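Side-chain contacts in zinc-type alcohol dehydrogenase-like protein YAHK (Escherichia coli, PDB 1UUF), which reduces a wide range of aldehydes to the corresponding alcohols as a zinc-dependent enzyme, with a strong preference for NADPH over NADH: residues H65-E70 against C78-E83; A172-L177 against R359-N364. All blocks are in the same frame, centred on the assembly; numbering follows the deposited sequence.

Overall arrangement
Both contacts lie in the catalytic half of the subunit, their centres about 16 Å apart, and one charged pair joins them. Contact 1 sets the end of helix 61-68 against the loop that carries H82, whose NE2 binds the catalytic zinc ion together with C60 and C178. Contact 2 packs the turn just before C178 on strand 359-363. E83, next to H82, reaches R359 of contact 2 in a salt bridge, with E83 OE1 2.8 Å from R359 NE. The R359 side chain comes within about 5 Å of the zinc ion, nearest atoms, which places this pair in the second shell of the metal site.

Contact 1: H65-E70 against C78-E83. With ZN (zinc ion), chain C.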
ATOM      1  N   HIS A  65     -14.995  18.171  13.013  1.00 23.04           N
ATOM      2  CA  HIS A  65     -13.933  17.601  13.835  1.00 24.52           C
ATOM      3  C   HIS A  65     -13.093  18.692  14.496  1.00 25.68           C
ATOM      4  O   HIS A  65     -12.808  18.629  15.691  1.00 24.83           O
ATOM      5  CB  HIS A  65     -13.047  16.693  12.973  1.00 26.60           C
ATOM      6  CG  HIS A  65     -11.822  16.188  13.672  1.00 29.02           C
ATOM      7  ND1 HIS A  65     -10.710  16.972  13.887  1.00 29.08           N
ATOM      8  CD2 HIS A  65     -11.534  14.973  14.198  1.00 30.57           C
ATOM      9  CE1 HIS A  65      -9.788  16.264  14.515  1.00 30.46           C
ATOM     10  NE2 HIS A  65     -10.262  15.048  14.716  1.00 30.53           N
ATOM     11  N   GLN A  66     -12.716  19.701  13.718  1.00 25.50           N
ATOM     12  CA  GLN A  66     -11.898  20.799  14.221  1.00 26.13           C
ATOM     13  C   GLN A  66     -12.528  21.546  15.396  1.00 27.67           C
ATOM     14  O   GLN A  66     -11.855  21.844  16.381  1.00 26.46           O
ATOM     15  CB  GLN A  66     -11.609  21.789  13.090  1.00 26.52           C
ATOM     16  CG  GLN A  66     -10.428  22.721  13.332  1.00 27.85           C
ATOM     17  CD  GLN A  66      -9.091  22.003  13.269  1.00 27.87           C
ATOM     18  OE1 GLN A  66      -8.566  21.541  14.283  1.00 29.01           O
ATOM     19  NE2 GLN A  66      -8.538  21.894  12.067  1.00 27.58           N
ATOM     20  N   VAL A  67     -13.819  21.852  15.300  1.00 29.01           N
ATOM     21  CA  VAL A  67     -14.489  22.589  16.368  1.00 31.08           C
ATOM     22  C   VAL A  67     -15.014  21.749  17.530  1.00 33.04           C
ATOM     23  O   VAL A  67     -15.426  22.301  18.551  1.00 34.58           O
ATOM     24  CB  VAL A  67     -15.662  23.431  15.818  1.00 31.65           C
ATOM     25  CG1 VAL A  67     -15.129  24.562  14.962  1.00 30.47           C
ATOM     26  CG2 VAL A  67     -16.601  22.554  15.013  1.00 31.33           C
ATOM     27  N   ARG A  68     -14.998  20.429  17.392  1.00 33.37           N
ATOM     28  CA  ARG A  68     -15.496  19.576  18.463  1.00 35.97           C
ATOM     29  C   ARG A  68     -14.457  18.646  19.084  1.00 38.05           C
ATOM     30  O   ARG A  68     -14.459  18.431  20.297  1.00 38.80           O
ATOM     31  CB  ARG A  68     -16.688  18.755  17.967  1.00 34.95           C
ATOM     32  CG  ARG A  68     -17.906  19.598  17.627  1.00 33.59           C
ATOM     33  CD  ARG A  68     -19.119  18.734  17.316  1.00 33.72           C
ATOM     34  NE  ARG A  68     -20.312  19.547  17.092  1.00 33.84           N
ATOM     35  CZ  ARG A  68     -21.522  19.054  16.846  1.00 33.47           C
ATOM     36  NH1 ARG A  68     -21.711  17.743  16.791  1.00 33.99           N
ATOM     37  NH2 ARG A  68     -22.545  19.875  16.655  1.00 33.25           N
ATOM     38  N   SER A  69     -13.570  18.097  18.261  1.00 39.94           N
ATOM     39  CA  SER A  69     -12.547  17.184  18.757  1.00 41.62           C
ATOM     40  C   SER A  69     -11.648  17.833  19.803  1.00 42.76           C
ATOM     41  O   SER A  69     -11.218  18.977  19.650  1.00 42.01           O
ATOM     42  CB  SER A  69     -11.693  16.665  17.600  1.00 42.20           C
ATOM     43  OG  SER A  69     -10.746  15.717  18.059  1.00 43.38           O
ATOM     44  N   GLU A  70     -11.371  17.088  20.868  1.00 44.46           N
ATOM     45  CA  GLU A  70     -10.522  17.571  21.948  1.00 45.78           C
ATOM     46  C   GLU A  70      -9.057  17.518  21.528  1.00 45.59           C
ATOM     47  O   GLU A  70      -8.243  18.333  21.965  1.00 45.61           O
ATOM     48  CB  GLU A  70     -10.713  16.708  23.198  1.00 46.83           C
ATOM     49  CG  GLU A  70     -12.142  16.629  23.705  1.00 48.82           C
ATOM     50  CD  GLU A  70     -12.272  15.745  24.935  1.00 49.64           C
ATOM     51  OE1 GLU A  70     -11.956  14.540  24.841  1.00 49.86           O
ATOM     52  OE2 GLU A  70     -12.689  16.256  25.995  1.00 50.87           O
ATOM     53  N   CYS A  78     -12.047  29.488  16.513  1.00 19.84           N
ATOM     54  CA  CYS A  78     -11.906  28.633  15.346  1.00 18.69           C
ATOM     55  C   CYS A  78     -12.998  28.922  14.326  1.00 18.25           C
ATOM     56  O   CYS A  78     -14.183  28.794  14.625  1.00 17.08           O
ATOM     57  CB  CYS A  78     -11.974  27.161  15.743  1.00 19.85           C
ATOM     58  SG  CYS A  78     -11.890  26.031  14.326  1.00 20.48           S
ATOM     59  N   VAL A  79     -12.589  29.317  13.123  1.00 16.41           N
ATOM     60  CA  VAL A  79     -13.529  29.603  12.046  1.00 15.33           C
ATOM     61  C   VAL A  79     -13.209  28.602  10.944  1.00 14.44           C
ATOM     62  O   VAL A  79     -12.256  28.786  10.184  1.00 14.04           O
ATOM     63  CB  VAL A  79     -13.358  31.036  11.508  1.00 15.72           C
ATOM     64  CG1 VAL A  79     -14.258  31.250  10.287  1.00 15.85           C
ATOM     65  CG2 VAL A  79     -13.712  32.042  12.596  1.00 15.09           C
ATOM     66  N   PRO A  80     -13.990  27.514  10.865  1.00 14.50           N
ATOM     67  CA  PRO A  80     -13.790  26.468   9.857  1.00 13.54           C
ATOM     68  C   PRO A  80     -14.199  26.892   8.453  1.00 12.72           C
ATOM     69  O   PRO A  80     -14.455  28.067   8.186  1.00 10.82           O
ATOM     70  CB  PRO A  80     -14.660  25.317  10.369  1.00 14.70           C
ATOM     71  CG  PRO A  80     -14.883  25.637  11.834  1.00 15.38           C
ATOM     72  CD  PRO A  80     -15.039  27.117  11.819  1.00 14.13           C
ATOM     73  N   GLY A  81     -14.264  25.905   7.567  1.00 11.34           N
ATOM     74  CA  GLY A  81     -14.653  26.152   6.192  1.00 11.08           C
ATOM     75  C   GLY A  81     -13.498  26.192   5.218  1.00  9.60           C
ATOM     76  O   GLY A  81     -12.648  27.074   5.296  1.00 10.74           O
ATOM     77  N   HIS A  82     -13.447  25.231   4.302  1.00  9.52           N
ATOM     78  CA  HIS A  82     -12.392  25.235   3.302  1.00 10.99           C
ATOM     79  C   HIS A  82     -12.799  24.650   1.951  1.00 10.65           C
ATOM     80  O   HIS A  82     -12.014  23.997   1.274  1.00 10.61           O
ATOM     81  CB  HIS A  82     -11.106  24.582   3.838  1.00 10.37           C
ATOM     82  CG  HIS A  82     -11.263  23.173   4.318  1.00 13.16           C
ATOM     83  ND1 HIS A  82     -10.377  22.602   5.210  1.00 13.18           N
ATOM     84  CD2 HIS A  82     -12.161  22.208   4.009  1.00 13.07           C
ATOM     85  CE1 HIS A  82     -10.725  21.346   5.427  1.00 14.34           C
ATOM     86  NE2 HIS A  82     -11.803  21.084   4.712  1.00 14.36           N
ATOM     87  N   GLU A  83     -14.053  24.901   1.586  1.00 11.00           N
ATOM     88  CA  GLU A  83     -14.628  24.499   0.304  1.00 10.66           C
ATOM     89  C   GLU A  83     -15.267  25.821  -0.107  1.00  9.94           C
ATOM     90  O   GLU A  83     -16.488  25.969  -0.157  1.00  9.99           O
ATOM     91  CB  GLU A  83     -15.679  23.398   0.487  1.00 11.72           C
ATOM     92  CG  GLU A  83     -15.099  22.095   1.035  1.00 12.69           C
ATOM     93  CD  GLU A  83     -16.053  20.917   0.916  1.00 15.53           C
ATOM     94  OE1 GLU A  83     -17.278  21.125   1.042  1.00 14.61           O
ATOM     95  OE2 GLU A  83     -15.574  19.780   0.714  1.00 14.45           O
TER
HETATM   96 ZN    ZN C 402     -12.300  19.091   3.990  1.00 18.13          ZN
HETATM   97  O   HOH W   1     -10.671  17.777   4.922  1.00 12.96           O
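V67 and C78 mark the closest backbone approach, their CA atoms 6.7 Å apart, where the last turn of helix 61-68 runs past an irregular segment; no hydrogen bond crosses between the two, so side chains alone make the contact. V67 CG1 does most of the touching. It lies 3.6 Å from C78 SG and 3.3 Å from P80 CG, the latter closer than carbons usually pack, and the V67 and P80 side chains cross at about a right angle. The valine torsion, with CG1 opposite the carbonyl carbon (chi1 -68°), directs this methyl at both partners. C78 SG, itself swung anti to its backbone N (chi1 177°), also meets Q66 CG at 3.8 Å, so the sulfur rests against two successive residues of the helix. G81 follows, at backbone angles where a CB would press on the carbonyl O of P80. Beyond it H82 NE2 binds the zinc ion at 2.2 Å, and a water completes the site at 2.3 Å from the metal, alongside C60 and C178. This is the catalytic zinc site of the alcohol dehydrogenase family. The G81 N-H bonds to D63 OD1, a second tie between this loop and helix 61-68. V67 also packs on Y348 of helix 344-352, to which R68 is joined by a salt bridge with E349, while the loop runs on into strand 84-91.

Contact 2: A172-L177 against R359-N364; sequences AVAPLL and RFVIDN
V361 sends CG1 anti to its backbone N (chi1 174°) and CG2 opposite the carbonyl carbon, which divides its methyls between two neighbours: CG2 sits 3.7 Å from P175 CG, and CG1 approaches A174 CB more loosely at 4.3 Å. R359 bends at chi2 (-73°), and its aliphatic part slides past P175 in the opposite direction, R359 CG 3.8 Å from P175 CB. P175 CB faces the R359 stem, while P175 CG touches both that stem and V361 CG2; the ring crosses V361 at about a right angle. R359 and V361 point to the same side of strand 359-363, with F360 between them on the other, and the strand pairs with strands 49-58 and 336-339 in the catalytic, GroES-like part of this zinc dehydrogenase. The turn that packs on it lies between helix 170-173 and helix 176-189, with L176 N bonded to V173 O at 2.9 Å. Past the proline, R359 NE forms a salt bridge with E83, beside the zinc ligand H82. A methionine here in place of R359 would probably leave the E83 carboxylate without its charged mate beside the zinc site. On the opposite side of the strand, F360 packs on helix 344-352.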
ATOM      1  N   ALA A 172     -22.899  24.762  -6.038  1.00  9.74           N
ATOM      2  CA  ALA A 172     -22.691  23.330  -6.237  1.00 11.17           C
ATOM      3  C   ALA A 172     -21.236  22.994  -6.544  1.00 12.14           C
ATOM      4  O   ALA A 172     -20.823  21.838  -6.439  1.00 11.94           O
ATOM      5  CB  ALA A 172     -23.598  22.823  -7.355  1.00 11.85           C
ATOM      6  N   VAL A 173     -20.461  24.006  -6.928  1.00 10.65           N
ATOM      7  CA  VAL A 173     -19.043  23.814  -7.224  1.00 10.90           C
ATOM      8  C   VAL A 173     -18.216  23.815  -5.931  1.00 11.90           C
ATOM      9  O   VAL A 173     -17.169  23.172  -5.844  1.00 10.87           O
ATOM     10  CB  VAL A 173     -18.524  24.946  -8.149  1.00 12.04           C
ATOM     11  CG1 VAL A 173     -17.008  24.893  -8.256  1.00 11.71           C
ATOM     12  CG2 VAL A 173     -19.159  24.813  -9.525  1.00  9.89           C
ATOM     13  N   ALA A 174     -18.710  24.528  -4.923  1.00 11.05           N
ATOM     14  CA  ALA A 174     -18.010  24.656  -3.651  1.00 10.20           C
ATOM     15  C   ALA A 174     -17.391  23.372  -3.083  1.00  9.54           C
ATOM     16  O   ALA A 174     -16.195  23.336  -2.804  1.00  9.17           O
ATOM     17  CB  ALA A 174     -18.934  25.304  -2.617  1.00  9.84           C
ATOM     18  N   PRO A 175     -18.187  22.299  -2.919  1.00 11.43           N
ATOM     19  CA  PRO A 175     -17.646  21.047  -2.373  1.00 10.31           C
ATOM     20  C   PRO A 175     -16.497  20.425  -3.174  1.00 11.62           C
ATOM     21  O   PRO A 175     -15.755  19.587  -2.663  1.00 11.43           O
ATOM     22  CB  PRO A 175     -18.873  20.134  -2.317  1.00 12.37           C
ATOM     23  CG  PRO A 175     -20.014  21.103  -2.155  1.00 10.67           C
ATOM     24  CD  PRO A 175     -19.638  22.177  -3.149  1.00 10.37           C
ATOM     25  N   LEU A 176     -16.345  20.825  -4.430  1.00 11.85           N
ATOM     26  CA  LEU A 176     -15.270  20.280  -5.245  1.00  9.91           C
ATOM     27  C   LEU A 176     -13.910  20.661  -4.663  1.00 10.96           C
ATOM     28  O   LEU A 176     -12.941  19.921  -4.804  1.00 10.89           O
ATOM     29  CB  LEU A 176     -15.374  20.797  -6.682  1.00 12.08           C
ATOM     30  CG  LEU A 176     -16.619  20.392  -7.481  1.00 10.91           C
ATOM     31  CD1 LEU A 176     -16.505  20.923  -8.906  1.00 10.17           C
ATOM     32  CD2 LEU A 176     -16.749  18.883  -7.499  1.00 12.18           C
ATOM     33  N   LEU A 177     -13.850  21.810  -3.995  1.00  9.29           N
ATOM     34  CA  LEU A 177     -12.598  22.300  -3.421  1.00 10.36           C
ATOM     35  C   LEU A 177     -11.949  21.415  -2.354  1.00 11.72           C
ATOM     36  O   LEU A 177     -10.779  21.605  -2.014  1.00 10.50           O
ATOM     37  CB  LEU A 177     -12.790  23.727  -2.905  1.00  9.35           C
ATOM     38  CG  LEU A 177     -12.761  24.815  -3.997  1.00 10.50           C
ATOM     39  CD1 LEU A 177     -11.394  24.823  -4.678  1.00 13.43           C
ATOM     40  CD2 LEU A 177     -13.858  24.574  -5.025  1.00  9.80           C
ATOM     41  N   ARG A 359     -24.103  17.127   0.376  1.00 13.04           N
ATOM     42  CA  ARG A 359     -23.196  18.110   0.941  1.00 13.89           C
ATOM     43  C   ARG A 359     -23.929  19.385   1.311  1.00 13.64           C
ATOM     44  O   ARG A 359     -24.714  19.909   0.521  1.00 13.59           O
ATOM     45  CB  ARG A 359     -22.108  18.439  -0.088  1.00 14.81           C
ATOM     46  CG  ARG A 359     -20.692  18.035   0.301  1.00 15.80           C
ATOM     47  CD  ARG A 359     -20.133  18.949   1.378  1.00 17.08           C
ATOM     48  NE  ARG A 359     -18.699  18.750   1.586  1.00 16.71           N
ATOM     49  CZ  ARG A 359     -18.161  17.677   2.160  1.00 17.50           C
ATOM     50  NH1 ARG A 359     -18.935  16.690   2.590  1.00 16.82           N
ATOM     51  NH2 ARG A 359     -16.846  17.595   2.307  1.00 15.65           N
ATOM     52  N   PHE A 360     -23.688  19.880   2.519  1.00 12.56           N
ATOM     53  CA  PHE A 360     -24.299  21.132   2.929  1.00 11.99           C
ATOM     54  C   PHE A 360     -23.409  22.248   2.404  1.00 12.98           C
ATOM     55  O   PHE A 360     -22.184  22.124   2.408  1.00 12.30           O
ATOM     56  CB  PHE A 360     -24.378  21.248   4.455  1.00 12.84           C
ATOM     57  CG  PHE A 360     -25.457  20.416   5.078  1.00 13.34           C
ATOM     58  CD1 PHE A 360     -25.138  19.312   5.861  1.00 13.68           C
ATOM     59  CD2 PHE A 360     -26.795  20.740   4.889  1.00 13.97           C
ATOM     60  CE1 PHE A 360     -26.135  18.540   6.449  1.00 13.53           C
ATOM     61  CE2 PHE A 360     -27.803  19.976   5.474  1.00 14.80           C
ATOM     62  CZ  PHE A 360     -27.473  18.872   6.255  1.00 14.83           C
ATOM     63  N   VAL A 361     -24.023  23.328   1.936  1.00 10.50           N
ATOM     64  CA  VAL A 361     -23.276  24.478   1.449  1.00 10.81           C
ATOM     65  C   VAL A 361     -23.894  25.734   2.043  1.00 11.17           C
ATOM     66  O   VAL A 361     -25.094  25.975   1.911  1.00 11.82           O
ATOM     67  CB  VAL A 361     -23.288  24.575  -0.092  1.00 10.83           C
ATOM     68  CG1 VAL A 361     -22.631  25.877  -0.545  1.00 10.39           C
ATOM     69  CG2 VAL A 361     -22.525  23.402  -0.678  1.00  9.18           C
ATOM     70  N   ILE A 362     -23.061  26.520   2.711  1.00 12.00           N
ATOM     71  CA  ILE A 362     -23.497  27.757   3.341  1.00 12.64           C
ATOM     72  C   ILE A 362     -23.654  28.894   2.335  1.00 12.97           C
ATOM     73  O   ILE A 362     -22.806  29.096   1.466  1.00 13.73           O
ATOM     74  CB  ILE A 362     -22.480  28.211   4.412  1.00 14.09           C
ATOM     75  CG1 ILE A 362     -22.350  27.137   5.490  1.00 14.72           C
ATOM     76  CG2 ILE A 362     -22.905  29.547   5.009  1.00 14.26           C
ATOM     77  CD1 ILE A 362     -21.058  27.228   6.276  1.00 18.50           C
ATOM     78  N   ASP A 363     -24.757  29.625   2.459  1.00 13.35           N
ATOM     79  CA  ASP A 363     -25.028  30.780   1.612  1.00 13.68           C
ATOM     80  C   ASP A 363     -24.413  31.900   2.444  1.00 14.41           C
ATOM     81  O   ASP A 363     -25.064  32.430   3.343  1.00 14.16           O
ATOM     82  CB  ASP A 363     -26.538  30.996   1.491  1.00 16.21           C
ATOM     83  CG  ASP A 363     -26.899  32.081   0.499  1.00 18.00           C
ATOM     84  OD1 ASP A 363     -26.052  32.952   0.212  1.00 19.14           O
ATOM     85  OD2 ASP A 363     -28.047  32.070   0.012  1.00 23.26           O
ATOM     86  N   ASN A 364     -23.160  32.246   2.162  1.00 14.34           N
ATOM     87  CA  ASN A 364     -22.467  33.265   2.944  1.00 14.59           C
ATOM     88  C   ASN A 364     -23.117  34.638   2.985  1.00 16.64           C
ATOM     89  O   ASN A 364     -22.820  35.439   3.871  1.00 16.15           O
ATOM     90  CB  ASN A 364     -21.014  33.378   2.481  1.00 14.80           C
ATOM     91  CG  ASN A 364     -20.225  32.121   2.774  1.00 15.17           C
ATOM     92  OD1 ASN A 364     -20.574  31.038   2.301  1.00 15.68           O
ATOM     93  ND2 ASN A 364     -19.164  32.251   3.568  1.00 13.19           N
TER